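Local coordinates for protein zinc chaperone AztD (Citrobacter koseri, PDB 6CMK) that acts as a periplasmic zinc chaperone, a beta-propeller protein that hands one zinc ion directly to the solute-binding protein AztC of the AztABCD zinc transport system, at residues V304-P307 with V308-K311. Residues are numbered along the deposited sequence; the frame is centred on the assembly and turned at random.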
ATOM      1  N   VAL B 304     -10.984  -7.983  16.158  1.00 13.27           N
ATOM      2  CA  VAL B 304     -10.474  -7.568  14.850  1.00 11.78           C
ATOM      3  C   VAL B 304      -9.703  -6.273  15.037  1.00 11.48           C
ATOM      4  O   VAL B 304      -9.923  -5.528  15.995  1.00 13.99           O
ATOM      5  CB  VAL B 304     -11.578  -7.334  13.783  1.00 17.38           C
ATOM      6  CG1 VAL B 304     -12.472  -8.558  13.578  1.00 31.50           C
ATOM      7  CG2 VAL B 304     -12.430  -6.099  14.127  1.00 14.09           C
ATOM      8  N   VAL B 305      -8.806  -5.979  14.085  1.00 13.00           N
ATOM      9  CA  VAL B 305      -8.107  -4.703  14.101  1.00 12.68           C
ATOM     10  C   VAL B 305      -8.886  -3.697  13.259  1.00 15.10           C
ATOM     11  O   VAL B 305      -9.708  -4.044  12.408  1.00 13.02           O
ATOM     12  CB  VAL B 305      -6.640  -4.818  13.611  1.00 13.93           C
ATOM     13  CG1 VAL B 305      -5.892  -5.901  14.389  1.00 15.17           C
ATOM     14  CG2 VAL B 305      -6.562  -5.067  12.100  1.00 14.32           C
ATOM     15  N   ASP B 306      -8.637  -2.420  13.513  1.00 13.25           N
ATOM     16  CA  ASP B 306      -9.178  -1.370  12.665  1.00 11.45           C
ATOM     17  C   ASP B 306      -8.142  -1.084  11.586  1.00 12.52           C
ATOM     18  O   ASP B 306      -7.041  -0.618  11.913  1.00 15.39           O
ATOM     19  CB  ASP B 306      -9.485  -0.117  13.467  1.00 12.95           C
ATOM     20  CG  ASP B 306     -10.300   0.908  12.675  1.00 16.26           C
ATOM     21  OD1 ASP B 306     -10.000   1.139  11.479  1.00 16.03           O
ATOM     22  OD2 ASP B 306     -11.233   1.500  13.260  1.00 14.33           O
ATOM     23  N   PRO B 307      -8.420  -1.394  10.318  1.00 14.54           N
ATOM     24  CA  PRO B 307      -7.413  -1.186   9.267  1.00 16.78           C
ATOM     25  C   PRO B 307      -7.229   0.264   8.886  1.00 17.74           C
ATOM     26  O   PRO B 307      -6.177   0.614   8.333  1.00 16.63           O
ATOM     27  CB  PRO B 307      -7.972  -1.994   8.090  1.00 18.54           C
ATOM     28  CG  PRO B 307      -9.449  -2.005   8.307  1.00 22.79           C
ATOM     29  CD  PRO B 307      -9.661  -1.987   9.792  1.00 20.45           C
ATOM     30  N   VAL B 308      -8.214   1.110   9.164  1.00 13.51           N
ATOM     31  CA  VAL B 308      -8.178   2.521   8.796  1.00 14.34           C
ATOM     32  C   VAL B 308      -7.566   3.368   9.907  1.00 16.87           C
ATOM     33  O   VAL B 308      -6.722   4.233   9.650  1.00 18.12           O
ATOM     34  CB  VAL B 308      -9.608   2.991   8.441  1.00 13.06           C
ATOM     35  CG1 VAL B 308      -9.627   4.486   8.131  1.00 22.24           C
ATOM     36  CG2 VAL B 308     -10.159   2.210   7.266  1.00 14.96           C
ATOM     37  N   ARG B 309      -8.000   3.158  11.153  1.00 14.14           N
ATOM     38  CA  ARG B 309      -7.449   3.850  12.317  1.00 16.70           C
ATOM     39  C   ARG B 309      -6.498   2.878  13.011  1.00 22.12           C
ATOM     40  O   ARG B 309      -6.885   2.094  13.875  1.00 17.88           O
ATOM     41  CB  ARG B 309      -8.562   4.341  13.237  1.00 13.82           C
ATOM     42  CG  ARG B 309      -9.469   5.381  12.590  1.00 20.07           C
ATOM     43  CD  ARG B 309     -10.911   5.252  13.068  1.00 17.27           C
ATOM     44  NE  ARG B 309     -11.516   4.080  12.436  1.00 18.31           N
ATOM     45  CZ  ARG B 309     -12.108   4.090  11.244  1.00 19.18           C
ATOM     46  NH1 ARG B 309     -12.239   5.230  10.555  1.00 18.44           N
ATOM     47  NH2 ARG B 309     -12.594   2.963  10.752  1.00 15.84           N
ATOM     48  N   ALA B 310      -5.224   2.956  12.639  1.00 15.71           N
ATOM     49  CA  ALA B 310      -4.250   1.954  13.054  1.00 13.94           C
ATOM     50  C   ALA B 310      -4.039   1.881  14.560  1.00 15.11           C
ATOM     51  O   ALA B 310      -3.528   0.867  15.040  1.00 18.07           O
ATOM     52  CB  ALA B 310      -2.898   2.231  12.390  1.00 26.55           C
ATOM     53  N   LYS B 311      -4.369   2.924  15.316  1.00 18.68           N
ATOM     54  CA  LYS B 311      -4.135   2.855  16.748  1.00 22.40           C
ATOM     55  C   LYS B 311      -5.173   2.014  17.488  1.00 19.71           C
ATOM     56  O   LYS B 311      -5.027   1.828  18.697  1.00 19.93           O
ATOM     57  CB  LYS B 311      -4.104   4.261  17.348  1.00 30.63           C
ATOM     58  CG  LYS B 311      -5.405   5.028  17.252  1.00 63.94           C
ATOM     59  CD  LYS B 311      -5.438   6.216  18.201  1.00 90.46           C
ATOM     60  CE  LYS B 311      -4.275   7.172  17.994  1.00 97.74           C
ATOM     61  NZ  LYS B 311      -3.700   7.609  19.291  1.00 99.38           N
TER
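Asp306 turns its carboxylate back over the loop that follows it and grips both Val308 and Arg309. OD1 takes two backbone N-H groups. Val308 N lies 2.9 Å from Asp306 OD1, nearly in line with the C-O bond, though the N-H is bent at 137°. Arg309 N, also 2.9 Å from Asp306 OD1, comes from above the carboxylate plane with an almost straight N-H. With CG anti to the backbone N (chi1 -169°) and beside the carbonyl carbon, the carboxylate is carried toward the following chain, where these amides lie. The bond to Val308 N makes this an Asx turn.

OD2 carries the salt bridge. Arg309 NE meets Asp306 OD2 at 2.7 Å on its syn side, tilted out of the carboxylate plane, while OD2 lies in the guanidinium plane. NH2 of Arg309 adds a weak bond to the same oxygen. Both nitrogens use the one oxygen, and the planes are 73° apart, so this is not the flat two-oxygen pairing. Tyr314 OH is a further hydrogen-bond partner of OD2. Arg309 reaches on to Asp359 O and Asn360 OD1. Val308 CB lies over one guanidinium face, near its rim.

Apolar contact is slight: Pro307 CG and Val308 CG2 are 4.4 Å apart.

The loop joins the first two strands of a propeller blade, 300-305 and 312-317. Buried Asp306 thus has both oxygens engaged, which ties the turn to its own blade and, through Arg309, to the loop after strand 355-358. The nearby guanidinium and amides would be expected to keep the carboxylate ionised.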